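Local coordinates for lactaldehyde dehydrogenase (PDB 3PQA), which oxidises lactaldehyde to lactate for the biosynthesis of coenzyme F420, as a homotetramer that prefers NAD to NADP as cofactor, at residues Met14-Pro19 with Ala169-Ile174; Ile88-Val93 with Ser267-Gly272; Ser147-Ala152 with Leu426-Asn431; Ile217-Ser222 with Glu227-Lys232; Ala66-Glu71 with Ala177-Asn182. All blocks are in the same frame, centred on the assembly; numbering follows the deposited sequence.

Contact 1: residues Met14-Pro19 with Ala169-Ile174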
# COMPACT_ATOMS: atom_id res chain seq x y z
N MET B 14 -0.06 48.11 5.68
CA MET B 14 -1.23 47.66 4.94
C MET B 14 -2.41 47.50 5.88
O MET B 14 -2.30 46.85 6.92
CB MET B 14 -0.90 46.33 4.24
CG MET B 14 -1.85 45.89 3.12
SD MET B 14 -1.37 44.26 2.42
CE MET B 14 -1.58 43.23 3.86
N ASP B 15 -3.55 48.08 5.51
CA ASP B 15 -4.78 48.00 6.30
C ASP B 15 -5.32 46.57 6.31
O ASP B 15 -5.30 45.89 5.28
CB ASP B 15 -5.86 48.92 5.74
CG ASP B 15 -5.65 50.37 6.09
OD1 ASP B 15 -4.65 50.69 6.77
OD2 ASP B 15 -6.49 51.20 5.68
N VAL B 16 -5.80 46.15 7.46
CA VAL B 16 -6.52 44.88 7.60
C VAL B 16 -7.92 45.22 8.07
O VAL B 16 -8.09 45.87 9.12
CB VAL B 16 -5.83 43.91 8.59
CG1 VAL B 16 -6.67 42.63 8.76
CG2 VAL B 16 -4.39 43.58 8.15
N ILE B 17 -8.92 44.78 7.32
CA ILE B 17 -10.30 45.23 7.49
C ILE B 17 -11.19 44.18 8.16
O ILE B 17 -11.06 42.98 7.89
CB ILE B 17 -10.93 45.65 6.12
CG1 ILE B 17 -10.03 46.65 5.38
CG2 ILE B 17 -12.33 46.22 6.29
CD1 ILE B 17 -9.81 47.97 6.10
N ASN B 18 -12.08 44.62 9.04
CA ASN B 18 -13.17 43.77 9.54
C ASN B 18 -14.28 43.83 8.49
O ASN B 18 -14.82 44.91 8.25
CB ASN B 18 -13.64 44.31 10.90
CG ASN B 18 -14.85 43.56 11.47
OD1 ASN B 18 -15.71 43.06 10.74
ND2 ASN B 18 -14.93 43.52 12.79
N PRO B 19 -14.62 42.69 7.85
CA PRO B 19 -15.56 42.80 6.72
C PRO B 19 -17.01 43.12 7.12
O PRO B 19 -17.81 43.47 6.24
CB PRO B 19 -15.48 41.44 6.03
CG PRO B 19 -14.98 40.51 7.07
CD PRO B 19 -14.10 41.31 8.00
N ALA B 169 -7.52 38.32 4.99
CA ALA B 169 -7.69 37.80 6.35
C ALA B 169 -6.38 37.22 6.90
O ALA B 169 -6.33 36.04 7.22
CB ALA B 169 -8.82 36.75 6.40
N PRO B 170 -5.34 38.06 7.04
CA PRO B 170 -4.00 37.60 7.42
C PRO B 170 -3.77 37.37 8.92
O PRO B 170 -2.80 36.72 9.29
CB PRO B 170 -3.10 38.74 6.93
CG PRO B 170 -3.95 39.97 7.11
CD PRO B 170 -5.39 39.53 6.88
N LEU B 171 -4.65 37.88 9.78
CA LEU B 171 -4.32 37.94 11.22
C LEU B 171 -4.17 36.57 11.89
O LEU B 171 -3.29 36.37 12.75
CB LEU B 171 -5.27 38.85 11.99
CG LEU B 171 -5.34 40.31 11.52
CD1 LEU B 171 -6.24 41.11 12.44
CD2 LEU B 171 -3.95 40.96 11.41
N VAL B 172 -5.00 35.61 11.49
CA VAL B 172 -4.88 34.29 12.08
C VAL B 172 -3.56 33.65 11.65
O VAL B 172 -2.99 32.87 12.41
CB VAL B 172 -6.09 33.38 11.81
CG1 VAL B 172 -6.01 32.73 10.43
CG2 VAL B 172 -6.23 32.34 12.91
N CYS B 173 -3.08 33.99 10.45
CA CYS B 173 -1.81 33.46 9.91
C CYS B 173 -0.61 34.05 10.63
O CYS B 173 0.40 33.35 10.83
CB CYS B 173 -1.70 33.73 8.42
SG CYS B 173 -2.96 32.81 7.51
N ILE B 174 -0.73 35.31 11.03
CA ILE B 174 0.29 35.96 11.86
C ILE B 174 0.34 35.25 13.22
O ILE B 174 1.42 34.98 13.75
CB ILE B 174 0.05 37.49 12.00
CG1 ILE B 174 0.36 38.18 10.66
CG2 ILE B 174 0.92 38.08 13.10
CD1 ILE B 174 -0.27 39.59 10.52
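Val16, on the first strand of a small two-stranded antiparallel sheet near the N-terminus, packs against Pro170 and Leu171 where helix 171-186 begins. The sheet is made by strands 14-17 and 24-28, and the evidence that Val16 is the residue joining it to the helix lies in its two methyl groups: CG2 meets the proline alone, while CG1 lies between the proline and Leu171. Val16 CG2 is 3.8 Å from Pro170 CG, the two side chains approaching head-on. CG1, anti to the backbone N (chi1 177°), is carried over to the leucine, and Val16 CG1 lies 3.8 Å from Leu171 CG. It meets the leucine at its branch point, with Leu171 CD1 at 4.0 Å and Leu171 CD2 at 4.1 Å from Val16 CG1. The flank of the proline closes on the same methyl, since Pro170 CD is 3.8 Å from Val16 CG1. The backbones stay well apart: the nearest pair, Val16 CA and Ala169 CA, is separated by 7.3 Å, and the CB of Ala169 points away from the strand.

The backbone of Val16 is hydrogen-bonded within its sheet, to Ile25 and Lys26 of the partner strand, while Leu171 N gives its hydrogen to Asp83 OD2 of helix 73-84, a residue that also packs on Val16 and Pro170. No hydrogen bond or salt bridge spans the two segments. The contact is therefore apolar, held by van der Waals packing and burial, with no directional bond across it.

Contact 2: residues Ile88-Val93 with Ser267-Gly272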
# COMPACT_ATOMS: atom_id res chain seq x y z
N ILE B 88 -18.86 32.77 14.37
CA ILE B 88 -18.04 32.22 15.46
C ILE B 88 -18.15 30.70 15.61
O ILE B 88 -17.14 30.02 15.81
CB ILE B 88 -18.25 32.99 16.81
CG1 ILE B 88 -17.23 32.54 17.87
CG2 ILE B 88 -19.68 32.84 17.32
CD1 ILE B 88 -15.81 33.03 17.64
N LYS B 89 -19.36 30.16 15.47
CA LYS B 89 -19.54 28.69 15.51
C LYS B 89 -18.74 27.95 14.42
O LYS B 89 -18.15 26.90 14.68
CB LYS B 89 -21.02 28.33 15.45
CG LYS B 89 -21.79 28.67 16.74
CD LYS B 89 -23.24 28.18 16.70
CE LYS B 89 -24.03 28.84 15.56
NZ LYS B 89 -25.50 28.79 15.78
N GLN B 90 -18.72 28.52 13.21
CA GLN B 90 -17.93 27.97 12.10
C GLN B 90 -16.44 28.20 12.29
O GLN B 90 -15.61 27.37 11.87
CB GLN B 90 -18.39 28.58 10.78
CG GLN B 90 -19.82 28.19 10.38
CD GLN B 90 -20.29 28.95 9.18
OE1 GLN B 90 -19.56 29.08 8.18
NE2 GLN B 90 -21.51 29.48 9.25
N ALA B 91 -16.08 29.32 12.91
CA ALA B 91 -14.68 29.61 13.23
C ALA B 91 -14.10 28.55 14.17
O ALA B 91 -12.96 28.10 13.98
CB ALA B 91 -14.55 30.99 13.83
N ARG B 92 -14.89 28.14 15.16
CA ARG B 92 -14.45 27.13 16.13
C ARG B 92 -14.16 25.80 15.46
O ARG B 92 -13.15 25.15 15.76
CB ARG B 92 -15.48 26.94 17.26
CG ARG B 92 -15.64 28.17 18.13
CD ARG B 92 -16.54 27.94 19.34
NE ARG B 92 -16.64 29.19 20.10
CZ ARG B 92 -17.76 29.91 20.26
NH1 ARG B 92 -18.92 29.49 19.76
NH2 ARG B 92 -17.72 31.04 20.94
N VAL B 93 -15.06 25.41 14.56
CA VAL B 93 -14.90 24.22 13.73
C VAL B 93 -13.60 24.27 12.91
O VAL B 93 -12.83 23.31 12.93
CB VAL B 93 -16.16 23.90 12.88
CG1 VAL B 93 -15.89 22.73 11.92
CG2 VAL B 93 -17.37 23.55 13.81
N SER B 267 -24.93 25.34 0.51
CA SER B 267 -25.18 26.63 -0.12
C SER B 267 -24.71 27.81 0.71
O SER B 267 -24.23 28.81 0.15
CB SER B 267 -26.68 26.79 -0.39
OG SER B 267 -27.08 25.91 -1.41
N PHE B 268 -24.85 27.71 2.03
CA PHE B 268 -24.77 28.92 2.85
C PHE B 268 -23.70 28.97 3.93
O PHE B 268 -23.43 30.04 4.47
CB PHE B 268 -26.16 29.30 3.38
CG PHE B 268 -27.17 29.51 2.28
CD1 PHE B 268 -26.97 30.49 1.31
CD2 PHE B 268 -28.30 28.70 2.19
CE1 PHE B 268 -27.88 30.69 0.28
CE2 PHE B 268 -29.24 28.89 1.16
CZ PHE B 268 -29.02 29.89 0.20
N ILE B 269 -23.07 27.84 4.23
CA ILE B 269 -21.86 27.86 5.06
C ILE B 269 -20.86 28.90 4.53
O ILE B 269 -20.61 28.98 3.32
CB ILE B 269 -21.21 26.45 5.14
CG1 ILE B 269 -21.96 25.57 6.15
CG2 ILE B 269 -19.70 26.52 5.50
CD1 ILE B 269 -21.75 25.97 7.62
N TYR B 270 -20.29 29.67 5.46
CA TYR B 270 -19.38 30.79 5.18
C TYR B 270 -19.84 31.67 4.01
O TYR B 270 -19.04 32.13 3.19
CB TYR B 270 -17.91 30.31 5.04
CG TYR B 270 -16.89 31.45 5.08
CD1 TYR B 270 -16.97 32.47 6.03
CD2 TYR B 270 -15.86 31.51 4.15
CE1 TYR B 270 -16.04 33.51 6.06
CE2 TYR B 270 -14.93 32.56 4.16
CZ TYR B 270 -15.02 33.55 5.13
OH TYR B 270 -14.10 34.58 5.13
N ALA B 271 -21.15 31.93 3.96
CA ALA B 271 -21.75 32.80 2.94
C ALA B 271 -21.42 32.36 1.51
O ALA B 271 -21.31 33.17 0.60
CB ALA B 271 -21.34 34.27 3.18
N GLY B 272 -21.22 31.05 1.32
CA GLY B 272 -20.88 30.50 0.01
C GLY B 272 -19.44 30.73 -0.45
O GLY B 272 -19.11 30.47 -1.61
O HOH W 1 -22.54 30.99 6.78
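Gln90 of helix 88-111 reaches across to the turn that follows helix 256-268, where Ile269 and Tyr270 receive it. This turn leads toward Cys275, the probable catalytic nucleophile of the aldehyde dehydrogenase fold; the side chains of Tyr270 and Cys275 are about 10 Å apart. Gln90 buries the most surface. With CG anti to its carbonyl carbon (chi1 -66°) and the chain extended beyond, the amide is delivered straight at the turn, and Gln90 OE1 accepts from Tyr270 N at 2.9 Å. The N-H...O angle of 140° shows a bent bond, and the donor is tilted somewhat out of the carbonyl plane of the glutamine. Ile269 covers the same amide with its tip, Ile269 CD1 lying 3.7 Å from Gln90 CD, while Ile269 CG2 is 3.7 Å from Gln90 OE1. Tyr270 adds its CB, but its ring leads elsewhere and its OH bonds to Ala84 O. From Tyr270 to Gly272 phi is positive, a left-handed run of backbone that Gln90 grips at its first N-H. The other end of the amide works through a water, which accepts from Gln90 NE2 at 3.1 Å and donates to Phe268 O at 2.7 Å.

Contact 3: residues Ser147-Ala152 with Leu426-Asn431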
# COMPACT_ATOMS: atom_id res chain seq x y z
N SER B 147 -3.90 26.89 5.64
CA SER B 147 -2.46 27.04 5.96
C SER B 147 -1.91 25.76 6.58
O SER B 147 -0.82 25.31 6.21
CB SER B 147 -2.21 28.26 6.86
OG SER B 147 -2.48 29.47 6.15
N ALA B 148 -2.66 25.17 7.52
CA ALA B 148 -2.23 23.94 8.18
C ALA B 148 -2.04 22.81 7.16
O ALA B 148 -1.10 22.02 7.26
CB ALA B 148 -3.23 23.53 9.29
N HIS B 149 -2.91 22.77 6.16
CA HIS B 149 -2.83 21.74 5.11
C HIS B 149 -1.62 21.87 4.20
O HIS B 149 -1.33 20.94 3.45
CB HIS B 149 -4.12 21.69 4.30
CG HIS B 149 -5.15 20.76 4.87
ND1 HIS B 149 -4.98 19.40 4.89
CD2 HIS B 149 -6.34 21.01 5.47
CE1 HIS B 149 -6.04 18.84 5.46
NE2 HIS B 149 -6.88 19.80 5.81
N LYS B 150 -0.92 23.01 4.26
CA LYS B 150 0.33 23.17 3.53
C LYS B 150 1.56 23.12 4.45
O LYS B 150 2.55 22.46 4.14
CB LYS B 150 0.35 24.47 2.73
CG LYS B 150 -0.78 24.58 1.70
CD LYS B 150 -0.60 25.80 0.80
CE LYS B 150 -1.89 26.09 -0.00
NZ LYS B 150 -2.23 24.97 -0.94
N ILE B 151 1.49 23.87 5.55
CA ILE B 151 2.58 23.91 6.55
C ILE B 151 2.86 22.55 7.20
O ILE B 151 4.03 22.14 7.26
CB ILE B 151 2.32 24.98 7.64
CG1 ILE B 151 2.22 26.37 6.99
CG2 ILE B 151 3.42 24.96 8.72
CD1 ILE B 151 1.69 27.44 7.93
N ALA B 152 1.82 21.89 7.69
CA ALA B 152 2.01 20.62 8.41
C ALA B 152 2.72 19.55 7.53
O ALA B 152 3.76 19.01 7.95
CB ALA B 152 0.69 20.11 8.97
N LEU B 426 -20.21 20.36 -0.56
CA LEU B 426 -19.38 20.95 0.53
C LEU B 426 -18.62 19.94 1.40
O LEU B 426 -17.69 20.31 2.15
CB LEU B 426 -20.25 21.89 1.39
CG LEU B 426 -19.54 22.76 2.41
CD1 LEU B 426 -18.86 23.93 1.72
CD2 LEU B 426 -20.54 23.28 3.42
N PHE B 427 -18.94 18.66 1.27
CA PHE B 427 -18.29 17.67 2.11
C PHE B 427 -16.78 17.51 1.84
O PHE B 427 -16.36 17.33 0.71
CB PHE B 427 -18.98 16.31 1.99
CG PHE B 427 -18.38 15.28 2.89
CD1 PHE B 427 -18.71 15.24 4.24
CD2 PHE B 427 -17.40 14.40 2.41
CE1 PHE B 427 -18.12 14.31 5.09
CE2 PHE B 427 -16.81 13.48 3.26
CZ PHE B 427 -17.16 13.44 4.60
N ARG B 428 -15.98 17.59 2.90
CA ARG B 428 -14.58 17.19 2.83
C ARG B 428 -14.15 16.60 4.17
O ARG B 428 -14.16 17.30 5.18
CB ARG B 428 -13.66 18.37 2.48
CG ARG B 428 -12.19 17.99 2.49
CD ARG B 428 -11.30 19.20 2.60
NE ARG B 428 -9.88 18.81 2.53
CZ ARG B 428 -8.86 19.66 2.42
NH1 ARG B 428 -9.07 20.99 2.36
NH2 ARG B 428 -7.63 19.18 2.34
N GLN B 429 -13.79 15.33 4.19
CA GLN B 429 -13.22 14.73 5.40
C GLN B 429 -11.74 15.05 5.31
O GLN B 429 -11.12 14.78 4.27
CB GLN B 429 -13.47 13.22 5.44
CG GLN B 429 -13.05 12.56 6.75
CD GLN B 429 -13.64 11.18 6.87
OE1 GLN B 429 -14.85 11.04 7.02
NE2 GLN B 429 -12.79 10.16 6.76
N ASP B 430 -11.17 15.63 6.36
CA ASP B 430 -9.80 16.19 6.20
C ASP B 430 -8.76 15.14 5.80
O ASP B 430 -7.77 15.48 5.15
CB ASP B 430 -9.34 17.01 7.42
CG ASP B 430 -9.50 18.55 7.22
OD1 ASP B 430 -9.90 19.03 6.15
OD2 ASP B 430 -9.18 19.29 8.16
N ASN B 431 -8.97 13.88 6.17
CA ASN B 431 -7.99 12.82 5.82
C ASN B 431 -8.18 12.15 4.44
O ASN B 431 -7.47 11.20 4.11
CB ASN B 431 -7.89 11.74 6.92
CG ASN B 431 -9.08 10.80 6.94
OD1 ASN B 431 -10.14 11.13 6.42
ND2 ASN B 431 -8.92 9.64 7.57
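Asp430 OD1 is approached by three groups, none of them tightly: His149 NE2, the guanidinium of Arg428 and, as a weak long ion pair, Arg97 NH1. The bond from His149 NE2 is weak, 3.1 Å to Asp430 OD1 with an N-H...O angle of 150°. It is formed at the edge of the imidazole, and the carboxylate stands nearly upright to the ring, 83° between the planes. Arg428 NE is 3.6 Å from Asp430 OD1, a long salt bridge resting on charge alone because the oxygen lies well out of the guanidinium plane. The same guanidinium face carries the histidine. Its plane is 23° from that of the imidazole, with the centres 4.2 Å apart. Arg428 NH2 sits over the middle of the ring, 3.5 Å from His149 CE1. An arginine chain extended from CG to NE supplies this reach. Asp430 has firmer support at OD2, which accepts from Asn145 ND2. The stacked pair probably borders the active site of the aldehyde dehydrogenase fold, Arg428 being about 6 Å from Glu241 between side chains. It lies between helix 145-156 and the loop joining strands 418-421 and 441-442, with Thr101 of helix 88-111 packed on His149 and Asp430.

Contact 4: residues Ile217-Ser222 with Glu227-Lys232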
# COMPACT_ATOMS: atom_id res chain seq x y z
N ILE B 217 5.45 25.15 -5.66
CA ILE B 217 4.37 26.09 -5.34
C ILE B 217 3.14 25.29 -4.99
O ILE B 217 2.76 24.36 -5.71
CB ILE B 217 4.05 27.06 -6.53
CG1 ILE B 217 5.27 27.87 -6.93
CG2 ILE B 217 2.84 27.97 -6.20
CD1 ILE B 217 5.88 28.66 -5.80
N SER B 218 2.55 25.62 -3.85
CA SER B 218 1.27 25.08 -3.45
C SER B 218 0.36 26.27 -3.18
O SER B 218 0.56 27.01 -2.20
CB SER B 218 1.41 24.25 -2.19
OG SER B 218 0.17 23.66 -1.84
N PHE B 219 -0.63 26.42 -4.05
CA PHE B 219 -1.52 27.59 -4.06
C PHE B 219 -2.95 27.13 -3.92
O PHE B 219 -3.37 26.17 -4.59
CB PHE B 219 -1.38 28.35 -5.38
CG PHE B 219 -2.44 29.41 -5.59
CD1 PHE B 219 -2.29 30.67 -5.04
CD2 PHE B 219 -3.59 29.14 -6.34
CE1 PHE B 219 -3.25 31.67 -5.22
CE2 PHE B 219 -4.56 30.13 -6.53
CZ PHE B 219 -4.40 31.39 -5.96
N THR B 220 -3.70 27.80 -3.04
CA THR B 220 -5.16 27.61 -2.92
C THR B 220 -5.81 28.98 -3.12
O THR B 220 -5.43 29.94 -2.46
CB THR B 220 -5.54 27.00 -1.54
OG1 THR B 220 -4.88 25.75 -1.37
CG2 THR B 220 -7.06 26.74 -1.43
N GLY B 221 -6.77 29.06 -4.04
CA GLY B 221 -7.40 30.34 -4.39
C GLY B 221 -8.16 30.27 -5.70
O GLY B 221 -8.61 29.20 -6.12
N SER B 222 -8.30 31.41 -6.37
CA SER B 222 -9.12 31.46 -7.59
C SER B 222 -8.48 30.73 -8.79
O SER B 222 -7.26 30.75 -8.96
CB SER B 222 -9.43 32.90 -7.99
OG SER B 222 -8.28 33.52 -8.53
N GLU B 227 -4.34 29.51 -12.99
CA GLU B 227 -3.96 29.42 -14.40
C GLU B 227 -2.70 30.25 -14.69
O GLU B 227 -1.77 29.78 -15.35
CB GLU B 227 -5.13 29.83 -15.30
CG GLU B 227 -4.79 29.86 -16.80
CD GLU B 227 -5.60 28.87 -17.63
OE1 GLU B 227 -6.82 28.76 -17.40
OE2 GLU B 227 -5.01 28.25 -18.55
N LEU B 228 -2.66 31.47 -14.16
CA LEU B 228 -1.48 32.34 -14.32
C LEU B 228 -0.23 31.74 -13.65
O LEU B 228 0.87 31.87 -14.17
CB LEU B 228 -1.77 33.75 -13.80
CG LEU B 228 -0.99 34.92 -14.43
CD1 LEU B 228 -1.77 35.48 -15.60
CD2 LEU B 228 -0.75 36.02 -13.40
N ILE B 229 -0.41 31.09 -12.50
CA ILE B 229 0.71 30.39 -11.86
C ILE B 229 1.33 29.37 -12.81
O ILE B 229 2.56 29.34 -12.96
CB ILE B 229 0.32 29.79 -10.48
CG1 ILE B 229 0.06 30.91 -9.47
CG2 ILE B 229 1.40 28.83 -9.96
CD1 ILE B 229 -0.48 30.44 -8.13
N THR B 230 0.49 28.56 -13.49
CA THR B 230 1.01 27.56 -14.46
C THR B 230 1.86 28.20 -15.57
O THR B 230 2.79 27.56 -16.08
CB THR B 230 -0.09 26.63 -15.07
OG1 THR B 230 -0.93 27.37 -15.96
CG2 THR B 230 -0.94 25.98 -13.99
N LYS B 231 1.58 29.47 -15.89
CA LYS B 231 2.31 30.19 -16.94
C LYS B 231 3.57 30.92 -16.44
O LYS B 231 4.40 31.35 -17.25
CB LYS B 231 1.39 31.19 -17.67
CG LYS B 231 0.14 30.56 -18.27
CD LYS B 231 -0.72 31.59 -19.00
CE LYS B 231 -2.13 31.08 -19.25
NZ LYS B 231 -2.17 29.70 -19.86
N LYS B 232 3.71 31.06 -15.13
CA LYS B 232 4.80 31.86 -14.57
C LYS B 232 5.77 31.08 -13.67
O LYS B 232 6.87 31.56 -13.40
CB LYS B 232 4.25 33.04 -13.77
CG LYS B 232 3.69 34.18 -14.61
CD LYS B 232 3.01 35.21 -13.72
CE LYS B 232 4.00 35.93 -12.80
NZ LYS B 232 4.59 37.21 -13.34
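Ile229, on the helix of a beta-alpha-beta unit, packs against Phe219 and Ile217 of the preceding strand. Its CB points toward the strand, and from there the side chain divides. One branch goes to the isoleucine, Ile229 CG2 lying 4.1 Å from Ile217 CG2, a methyl-to-methyl touch. The other branch runs from CG1, anti to the carbonyl carbon (chi1 -69°), and continues extended to CD1, which lands on the aromatic ring. Ile229 CD1 is 3.4 Å from Phe219 CG and 3.6 Å from Phe219 CB, so the methyl sits over the face but shifted toward the rim where the ring joins its chain. The distance from Ile229 CD1 to the centroid of the Phe219 ring, 3.8 Å at 28° off the normal, fits a CH-pi contact. The packing is close and wholly apolar.

The turn between the two elements matters for the cofactor: Gly221 and Ser222 probably belong to the NAD-binding site, as in relatives. Ser222 occupies the N-cap position, and its OG makes a weak bond to Val225 N.

Strand 216-220 pairs in parallel with strand 237-241, whose Leu240 touches both Phe219 and Ile229. Helix 201-210 flanks the pair, with Ile208 against Ile217 and Val209 against Ile229, the helix-on-sheet packing of a Rossmann-type nucleotide-binding fold, as in aldehyde dehydrogenases.

Contact 5: residues Ala66-Glu71 with Ala177-Asn182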
# COMPACT_ATOMS: atom_id res chain seq x y z
N ALA B 66 0.08 21.90 17.37
CA ALA B 66 -1.29 21.49 17.69
C ALA B 66 -1.67 21.86 19.12
O ALA B 66 -2.78 22.34 19.37
CB ALA B 66 -1.47 19.99 17.47
N LYS B 67 -0.75 21.63 20.06
CA LYS B 67 -1.02 21.94 21.46
C LYS B 67 -1.30 23.43 21.64
O LYS B 67 -2.26 23.82 22.30
CB LYS B 67 0.12 21.48 22.36
CG LYS B 67 -0.13 21.70 23.84
CD LYS B 67 0.95 21.04 24.67
CE LYS B 67 0.82 21.43 26.14
NZ LYS B 67 1.48 22.75 26.43
N GLN B 68 -0.46 24.28 21.04
CA GLN B 68 -0.65 25.73 21.15
C GLN B 68 -1.97 26.24 20.55
O GLN B 68 -2.62 27.13 21.12
CB GLN B 68 0.50 26.49 20.51
CG GLN B 68 1.84 26.36 21.22
CD GLN B 68 2.87 27.18 20.51
OE1 GLN B 68 2.79 28.40 20.47
NE2 GLN B 68 3.83 26.51 19.87
N ILE B 69 -2.34 25.69 19.38
CA ILE B 69 -3.59 26.05 18.72
C ILE B 69 -4.76 25.69 19.64
O ILE B 69 -5.67 26.49 19.83
CB ILE B 69 -3.77 25.35 17.35
CG1 ILE B 69 -2.71 25.84 16.35
CG2 ILE B 69 -5.18 25.58 16.77
CD1 ILE B 69 -2.67 25.06 15.01
N LYS B 70 -4.70 24.49 20.22
CA LYS B 70 -5.72 24.06 21.16
C LYS B 70 -5.83 24.99 22.38
O LYS B 70 -6.94 25.33 22.80
CB LYS B 70 -5.47 22.61 21.59
CG LYS B 70 -6.52 22.00 22.51
CD LYS B 70 -6.15 20.56 22.86
CE LYS B 70 -7.00 19.97 23.97
NZ LYS B 70 -8.37 19.65 23.49
N GLU B 71 -4.69 25.43 22.91
CA GLU B 71 -4.69 26.33 24.08
C GLU B 71 -5.20 27.73 23.76
O GLU B 71 -5.67 28.45 24.65
CB GLU B 71 -3.31 26.38 24.74
CG GLU B 71 -2.89 25.05 25.37
CD GLU B 71 -1.45 25.03 25.87
OE1 GLU B 71 -0.63 25.88 25.44
OE2 GLU B 71 -1.14 24.15 26.70
N ALA B 177 1.99 31.86 12.78
CA ALA B 177 3.43 32.05 12.60
C ALA B 177 4.16 32.19 13.94
O ALA B 177 5.22 31.59 14.15
CB ALA B 177 3.71 33.26 11.70
N LYS B 178 3.58 32.98 14.86
CA LYS B 178 4.07 33.08 16.23
C LYS B 178 4.09 31.71 16.92
O LYS B 178 5.07 31.34 17.57
CB LYS B 178 3.22 34.06 17.04
CG LYS B 178 3.35 35.51 16.59
CD LYS B 178 2.36 36.36 17.36
CE LYS B 178 2.34 37.80 16.88
NZ LYS B 178 1.25 38.54 17.57
N ILE B 179 2.99 30.95 16.76
CA ILE B 179 2.90 29.58 17.29
C ILE B 179 3.99 28.66 16.73
O ILE B 179 4.64 27.92 17.49
CB ILE B 179 1.48 28.98 17.04
CG1 ILE B 179 0.48 29.56 18.04
CG2 ILE B 179 1.49 27.44 17.10
CD1 ILE B 179 -0.98 29.27 17.71
N ILE B 180 4.22 28.72 15.41
CA ILE B 180 5.29 27.95 14.76
C ILE B 180 6.65 28.38 15.31
O ILE B 180 7.47 27.54 15.68
CB ILE B 180 5.25 28.09 13.21
CG1 ILE B 180 3.99 27.41 12.67
CG2 ILE B 180 6.52 27.48 12.56
CD1 ILE B 180 3.57 27.83 11.27
N GLU B 181 6.87 29.70 15.39
CA GLU B 181 8.10 30.24 16.00
C GLU B 181 8.34 29.68 17.42
O GLU B 181 9.45 29.29 17.75
CB GLU B 181 8.05 31.77 15.98
CG GLU B 181 9.28 32.46 16.58
CD GLU B 181 9.15 33.98 16.62
OE1 GLU B 181 8.50 34.56 15.72
OE2 GLU B 181 9.70 34.58 17.56
N ASN B 182 7.30 29.64 18.25
CA ASN B 182 7.42 29.09 19.61
C ASN B 182 7.86 27.62 19.62
O ASN B 182 8.69 27.21 20.43
CB ASN B 182 6.10 29.22 20.37
CG ASN B 182 5.75 30.66 20.69
OD1 ASN B 182 6.62 31.52 20.79
ND2 ASN B 182 4.46 30.92 20.85
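Gln68 and Ile179 run past one another in opposite directions, so that each lies along the flank of the other. The stem of the glutamine is covered by the isoleucine, Gln68 CB being 3.7 Å from Ile179 CG2, and Ile179 CG1 comes within 3.5 Å of Gln68 OE1. Extended beyond CG, the glutamine carries its amide past the isoleucine to the backbone of the facing helix, where Gln68 NE2 donates to Ile179 O at 2.9 Å. That bond is bent. A straighter one returns: Asn182 ND2 gives a hydrogen to Gln68 OE1 at 3.0 Å with an angle of 166°. Gln68 OE1 lies in the plane of the Asn182 amide, though the donor is tilted from the glutamine carbonyl plane. NE2 also bonds to Asn64 OD1, so donors and acceptor together fix the rotation of the glutamine amide. Behind it Ile69 meets Ile179 at about a right angle, Ile69 CG1 to Ile179 CD1 4.1 Å, and packs on helix 88-111. The axes of the segments 66-71 and 177-182 approach to 9.8 Å, with 134° between their N-to-C directions. The arrangement is a helix-helix crossing in the aldehyde dehydrogenase fold, apolar inside and bridged by amides at its border.

How the contacts relate
Contacts 1 and 5 share helix 171-186, one at its beginning and the other further along, with centres 18 Å apart. Both are joined to contact 3 by packing: Cys173 SG is 3.6 Å from Ser147 OG, and Ile151 CG2 is 3.8 Å from Ile180 CD1. Contact 3 in turn touches contact 4 through Lys150 NZ, 2.8 Å from Thr220 OG1 and probably hydrogen-bonded to it, and contact 2 through Ile269 and Leu426. Contacts 2, 3 and 4 lie near the probable active site: between side chains, Phe219 is about 7 Å from Glu241, and Arg428 about 7 Å and Tyr270 about 10 Å from Cys275. Contacts 1 and 5 lie away from it.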